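Long-range contact in phosphoribosylaminoimidazole-succinocarboxamide synthase (Pyrococcus horikoshii, PDB 3U55), which catalyses the ATP-dependent joining of L-aspartate to the carboxylate of an aminoimidazole ribonucleotide, a step of de novo purine biosynthesis: residues E145-N157 with F174-L188. Sequence-based numbering, arbitrary orientation. Where two conformers were deposited one is given.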
loop_
_atom_site.group_PDB
_atom_site.type_symbol
_atom_site.label_atom_id
_atom_site.label_comp_id
_atom_site.label_asym_id
_atom_site.label_seq_id
_atom_site.Cartn_x
_atom_site.Cartn_y
_atom_site.Cartn_z
ATOM N N GLU A 145 -14.318 -2.192 -10.230
ATOM C CA GLU A 145 -14.925 -2.090 -8.898
ATOM C C GLU A 145 -14.120 -1.166 -7.991
ATOM O O GLU A 145 -14.685 -0.319 -7.294
ATOM C CB GLU A 145 -15.048 -3.461 -8.248
ATOM C CG GLU A 145 -16.215 -4.285 -8.766
ATOM C CD GLU A 145 -16.112 -5.726 -8.321
ATOM O OE1 GLU A 145 -15.271 -6.461 -8.876
ATOM O OE2 GLU A 145 -16.867 -6.125 -7.418
ATOM N N ILE A 146 -12.801 -1.330 -8.005
ATOM C CA ILE A 146 -11.929 -0.454 -7.217
ATOM C C ILE A 146 -12.092 1.010 -7.622
ATOM O O ILE A 146 -12.222 1.877 -6.762
ATOM C CB ILE A 146 -10.457 -0.890 -7.290
ATOM C CG1 ILE A 146 -10.265 -2.188 -6.503
ATOM C CG2 ILE A 146 -9.536 0.215 -6.723
ATOM C CD1 ILE A 146 -10.523 -2.065 -4.986
ATOM N N LYS A 147 -12.101 1.279 -8.927
ATOM C CA LYS A 147 -12.284 2.645 -9.423
ATOM C C LYS A 147 -13.618 3.244 -8.981
ATOM O O LYS A 147 -13.662 4.399 -8.533
ATOM C CB LYS A 147 -12.145 2.711 -10.945
ATOM C CG LYS A 147 -10.698 2.708 -11.429
ATOM C CD LYS A 147 -10.627 2.528 -12.940
ATOM C CE LYS A 147 -9.188 2.575 -13.439
ATOM N NZ LYS A 147 -9.097 2.141 -14.864
ATOM N N LYS A 148 -14.692 2.458 -9.089
ATOM C CA LYS A 148 -16.018 2.890 -8.625
ATOM C C LYS A 148 -16.027 3.201 -7.131
ATOM O O LYS A 148 -16.598 4.211 -6.700
ATOM C CB LYS A 148 -17.090 1.842 -8.948
ATOM C CG LYS A 148 -17.550 1.831 -10.406
ATOM C CD LYS A 148 -18.584 0.731 -10.647
ATOM C CE LYS A 148 -19.358 0.962 -11.949
ATOM N NZ LYS A 148 -18.456 1.110 -13.131
ATOM N N ILE A 149 -15.388 2.331 -6.350
ATOM C CA ILE A 149 -15.278 2.511 -4.899
ATOM C C ILE A 149 -14.560 3.821 -4.539
ATOM O O ILE A 149 -15.051 4.585 -3.707
ATOM C CB ILE A 149 -14.585 1.292 -4.226
ATOM C CG1 ILE A 149 -15.548 0.093 -4.181
ATOM C CG2 ILE A 149 -14.102 1.643 -2.816
ATOM C CD1 ILE A 149 -14.847 -1.264 -3.971
ATOM N N GLU A 150 -13.415 4.083 -5.170
ATOM C CA GLU A 150 -12.663 5.317 -4.873
ATOM C C GLU A 150 -13.398 6.578 -5.339
ATOM O O GLU A 150 -13.342 7.610 -4.676
ATOM C CB GLU A 150 -11.232 5.250 -5.425
ATOM C CG GLU A 150 -10.428 4.112 -4.780
ATOM C CD GLU A 150 -8.925 4.206 -4.963
ATOM O OE1 GLU A 150 -8.451 4.808 -5.955
ATOM O OE2 GLU A 150 -8.213 3.628 -4.111
ATOM N N GLU A 151 -14.105 6.473 -6.461
ATOM C CA GLU A 151 -14.929 7.568 -6.973
ATOM C C GLU A 151 -16.021 7.943 -5.971
ATOM O O GLU A 151 -16.202 9.127 -5.647
ATOM C CB GLU A 151 -15.530 7.169 -8.331
ATOM C CG GLU A 151 -16.398 8.219 -8.986
ATOM C CD GLU A 151 -16.927 7.761 -10.338
ATOM O OE1 GLU A 151 -16.973 8.592 -11.264
ATOM O OE2 GLU A 151 -17.277 6.567 -10.483
ATOM N N ILE A 152 -16.720 6.931 -5.452
ATOM C CA ILE A 152 -17.732 7.136 -4.420
ATOM C C ILE A 152 -17.097 7.780 -3.175
ATOM O O ILE A 152 -17.587 8.794 -2.680
ATOM C CB ILE A 152 -18.452 5.816 -4.023
ATOM C CG1 ILE A 152 -19.260 5.250 -5.202
ATOM C CG2 ILE A 152 -19.385 6.053 -2.839
ATOM C CD1 ILE A 152 -19.661 3.759 -5.021
ATOM N N ALA A 153 -15.996 7.200 -2.697
ATOM C CA ALA A 153 -15.315 7.703 -1.504
ATOM C C ALA A 153 -14.893 9.165 -1.648
ATOM O O ALA A 153 -15.045 9.953 -0.709
ATOM C CB ALA A 153 -14.100 6.830 -1.173
ATOM N N LEU A 154 -14.366 9.522 -2.818
ATOM C CA LEU A 154 -13.955 10.904 -3.073
ATOM C C LEU A 154 -15.134 11.872 -3.150
ATOM O O LEU A 154 -15.020 13.015 -2.707
ATOM C CB LEU A 154 -13.083 10.996 -4.333
ATOM C CG LEU A 154 -11.657 10.460 -4.175
ATOM C CD1 LEU A 154 -10.954 10.404 -5.525
ATOM C CD2 LEU A 154 -10.847 11.291 -3.176
ATOM N N LYS A 155 -16.258 11.427 -3.717
ATOM C CA LYS A 155 -17.475 12.247 -3.722
ATOM C C LYS A 155 -18.018 12.440 -2.298
ATOM O O LYS A 155 -18.324 13.567 -1.891
ATOM C CB LYS A 155 -18.545 11.656 -4.652
ATOM C CG LYS A 155 -19.858 12.430 -4.633
ATOM C CD LYS A 155 -20.838 11.963 -5.694
ATOM C CE LYS A 155 -22.188 12.647 -5.467
ATOM N NZ LYS A 155 -23.210 12.219 -6.468
ATOM N N VAL A 156 -18.121 11.340 -1.550
ATOM C CA VAL A 156 -18.488 11.377 -0.127
ATOM C C VAL A 156 -17.616 12.380 0.619
ATOM O O VAL A 156 -18.120 13.203 1.396
ATOM C CB VAL A 156 -18.366 9.978 0.531
ATOM C CG1 VAL A 156 -18.482 10.067 2.063
ATOM C CG2 VAL A 156 -19.427 9.019 -0.051
ATOM N N ASN A 157 -16.310 12.312 0.374
ATOM C CA ASN A 157 -15.380 13.257 0.983
ATOM C C ASN A 157 -15.790 14.702 0.721
ATOM O O ASN A 157 -15.896 15.475 1.663
ATOM C CB ASN A 157 -13.955 12.999 0.513
ATOM C CG ASN A 157 -12.929 13.884 1.222
ATOM O OD1 ASN A 157 -12.994 14.101 2.436
ATOM N ND2 ASN A 157 -11.972 14.395 0.455
ATOM N N PHE A 174 -11.465 9.905 7.186
ATOM C CA PHE A 174 -12.565 9.014 7.573
ATOM C C PHE A 174 -12.404 7.653 6.916
ATOM O O PHE A 174 -11.685 7.517 5.921
ATOM C CB PHE A 174 -13.950 9.625 7.258
ATOM C CG PHE A 174 -14.182 9.897 5.801
ATOM C CD1 PHE A 174 -14.887 8.992 5.018
ATOM C CD2 PHE A 174 -13.692 11.059 5.207
ATOM C CE1 PHE A 174 -15.107 9.229 3.662
ATOM C CE2 PHE A 174 -13.914 11.314 3.846
ATOM C CZ PHE A 174 -14.619 10.386 3.069
ATOM N N LYS A 175 -13.070 6.657 7.491
ATOM C CA LYS A 175 -12.985 5.279 7.021
ATOM C C LYS A 175 -14.357 4.787 6.577
ATOM O O LYS A 175 -15.341 4.917 7.316
ATOM C CB LYS A 175 -12.434 4.389 8.134
ATOM C CG LYS A 175 -12.121 2.964 7.706
ATOM N N LEU A 176 -14.411 4.232 5.367
ATOM C CA LEU A 176 -15.642 3.659 4.825
ATOM C C LEU A 176 -15.529 2.164 4.565
ATOM O O LEU A 176 -14.436 1.631 4.351
ATOM C CB LEU A 176 -16.029 4.341 3.509
ATOM C CG LEU A 176 -16.257 5.855 3.461
ATOM C CD1 LEU A 176 -16.589 6.265 2.028
ATOM C CD2 LEU A 176 -17.339 6.333 4.428
ATOM N N GLU A 177 -16.678 1.497 4.571
ATOM C CA GLU A 177 -16.782 0.128 4.071
ATOM C C GLU A 177 -17.900 0.097 3.038
ATOM O O GLU A 177 -18.783 0.949 3.049
ATOM C CB GLU A 177 -17.052 -0.858 5.214
ATOM C CG GLU A 177 -15.999 -0.808 6.325
ATOM C CD GLU A 177 -16.087 -1.978 7.296
ATOM O OE1 GLU A 177 -16.861 -2.926 7.043
ATOM O OE2 GLU A 177 -15.363 -1.950 8.310
ATOM N N PHE A 178 -17.837 -0.878 2.139
ATOM C CA PHE A 178 -18.769 -0.999 1.029
ATOM C C PHE A 178 -19.155 -2.453 0.840
ATOM O O PHE A 178 -18.416 -3.365 1.226
ATOM C CB PHE A 178 -18.118 -0.538 -0.274
ATOM C CG PHE A 178 -17.817 0.939 -0.333
ATOM C CD1 PHE A 178 -18.738 1.828 -0.877
ATOM C CD2 PHE A 178 -16.597 1.428 0.128
ATOM C CE1 PHE A 178 -18.459 3.189 -0.950
ATOM C CE2 PHE A 178 -16.304 2.787 0.061
ATOM C CZ PHE A 178 -17.239 3.668 -0.483
ATOM N N GLY A 179 -20.303 -2.654 0.209
ATOM C CA GLY A 179 -20.733 -3.978 -0.212
ATOM C C GLY A 179 -21.493 -3.853 -1.518
ATOM O O GLY A 179 -21.755 -2.744 -1.999
ATOM N N LYS A 180 -21.857 -4.997 -2.081
ATOM C CA LYS A 180 -22.572 -5.049 -3.340
ATOM C C LYS A 180 -24.005 -5.538 -3.103
ATOM O O LYS A 180 -24.222 -6.516 -2.376
ATOM C CB LYS A 180 -21.822 -5.969 -4.302
ATOM C CG LYS A 180 -22.031 -5.636 -5.759
ATOM C CD LYS A 180 -20.774 -5.882 -6.591
ATOM C CE LYS A 180 -20.534 -7.350 -6.852
ATOM N NZ LYS A 180 -19.480 -7.548 -7.899
ATOM N N ASP A 181 -24.971 -4.838 -3.693
ATOM C CA ASP A 181 -26.387 -5.187 -3.547
ATOM C C ASP A 181 -26.792 -6.210 -4.612
ATOM O O ASP A 181 -25.956 -6.641 -5.410
ATOM C CB ASP A 181 -27.292 -3.932 -3.537
ATOM C CG ASP A 181 -27.371 -3.214 -4.888
ATOM O OD1 ASP A 181 -27.041 -3.802 -5.937
ATOM O OD2 ASP A 181 -27.779 -2.030 -4.898
ATOM N N LYS A 182 -28.061 -6.606 -4.627
ATOM C CA LYS A 182 -28.486 -7.666 -5.546
ATOM C C LYS A 182 -28.422 -7.258 -7.026
ATOM O O LYS A 182 -28.310 -8.118 -7.901
ATOM C CB LYS A 182 -29.866 -8.216 -5.157
ATOM C CG LYS A 182 -29.851 -8.985 -3.841
ATOM C CD LYS A 182 -31.251 -9.376 -3.392
ATOM N N ASN A 183 -28.463 -5.952 -7.294
ATOM C CA ASN A 183 -28.313 -5.421 -8.652
ATOM C C ASN A 183 -26.858 -5.303 -9.123
ATOM O O ASN A 183 -26.601 -4.905 -10.263
ATOM C CB ASN A 183 -28.978 -4.044 -8.760
ATOM C CG ASN A 183 -30.491 -4.122 -8.752
ATOM O OD1 ASN A 183 -31.078 -5.077 -9.262
ATOM N ND2 ASN A 183 -31.132 -3.112 -8.173
ATOM N N GLY A 184 -25.916 -5.625 -8.240
ATOM C CA GLY A 184 -24.492 -5.475 -8.540
ATOM C C GLY A 184 -23.952 -4.070 -8.312
ATOM O O GLY A 184 -22.794 -3.790 -8.653
ATOM N N ASP A 185 -24.774 -3.188 -7.732
ATOM C CA ASP A 185 -24.351 -1.814 -7.437
ATOM C C ASP A 185 -23.537 -1.760 -6.147
ATOM O O ASP A 185 -23.788 -2.517 -5.210
ATOM C CB ASP A 185 -25.553 -0.871 -7.304
ATOM C CG ASP A 185 -26.287 -0.656 -8.618
ATOM O OD1 ASP A 185 -27.504 -0.408 -8.573
ATOM O OD2 ASP A 185 -25.655 -0.720 -9.689
ATOM N N ILE A 186 -22.588 -0.834 -6.101
ATOM C CA ILE A 186 -21.720 -0.676 -4.940
ATOM C C ILE A 186 -22.347 0.309 -3.955
ATOM O O ILE A 186 -22.655 1.458 -4.301
ATOM C CB ILE A 186 -20.295 -0.260 -5.371
ATOM C CG1 ILE A 186 -19.695 -1.357 -6.264
ATOM C CG2 ILE A 186 -19.402 0.015 -4.141
ATOM C CD1 ILE A 186 -18.400 -0.980 -6.953
ATOM N N VAL A 187 -22.522 -0.165 -2.730
ATOM C CA VAL A 187 -23.303 0.519 -1.708
ATOM C C VAL A 187 -22.451 0.794 -0.462
ATOM O O VAL A 187 -21.765 -0.098 0.037
ATOM C CB VAL A 187 -24.540 -0.338 -1.324
ATOM C CG1 VAL A 187 -25.356 0.327 -0.230
ATOM C CG2 VAL A 187 -25.412 -0.606 -2.562
ATOM N N LEU A 188 -22.508 2.034 0.015
ATOM C CA LEU A 188 -21.809 2.446 1.235
ATOM C C LEU A 188 -22.459 1.800 2.457
ATOM O O LEU A 188 -23.681 1.882 2.636
ATOM C CB LEU A 188 -21.831 3.970 1.366
ATOM C CG LEU A 188 -21.072 4.542 2.559
ATOM C CD1 LEU A 188 -19.622 4.113 2.483
ATOM C CD2 LEU A 188 -21.192 6.058 2.607
#
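Ile-149, Ile-152, Ala-153 and Val-156 of helix 143-165 pack on Phe-174, Leu-176, Phe-178 and Ile-186 in a helix-on-sheet layer of the SAICAR synthetase fold. Strand 169-180 runs under the helix, and its end, 178-180, pairs antiparallel with 186-188 through a type I turn from Asp-181 to Gly-184. Alternate residues of strand 169-180 face the helix, which suits the large apolar side chains of Phe-174, Leu-176 and Phe-178. The 145-157 segment of the helix runs at 33° to strand 186-188, in roughly the same N-to-C direction.

Among the apolar contacts, two isoleucines meet the Phe-178 ring, each with its CG2. That of Ile-152 reaches the ring edge at CE1 (3.6 Å), while that of Ile-149 approaches CE2 (3.8 Å). In both isoleucines CG2 stands opposite the backbone N, leaving CG1 to lead the longer branch toward Ile-186. Thus Ile-186 CG2 meets both Ile-149 CG1 and Ile-152 CD1, and its CD1 extends to Lys-148 CB (3.7 Å). Small Ala-153 lets Leu-176 CD1 come to 4.0 Å from its CA, and Val-156 CG1 touches Phe-174 CE1 (3.8 Å).

Polar contacts lie toward the two ends. Lys-180 NZ forms a salt bridge with Glu-145 OE2 (3.0 Å), arriving 55° out of the carboxylate plane. A long, flexible lysine suits a charge that must reach across to the helix: its chain turns at the third torsion (chi3 76°), bringing NZ round to the carboxylate. Tyr-86 OH also bonds this oxygen, and Ser-142 OG holds OE1. A methionine in place of Lys-180 would probably leave the Glu-145 carboxylate without its positive mate, although the Tyr-86 and Ser-142 hydroxyls would still be in place. At the other end, Asn-157, whose OD1 accepts a bond from Asn-94 ND2, sets that same oxygen 3.3 Å from Phe-174 CE2, at the ring edge.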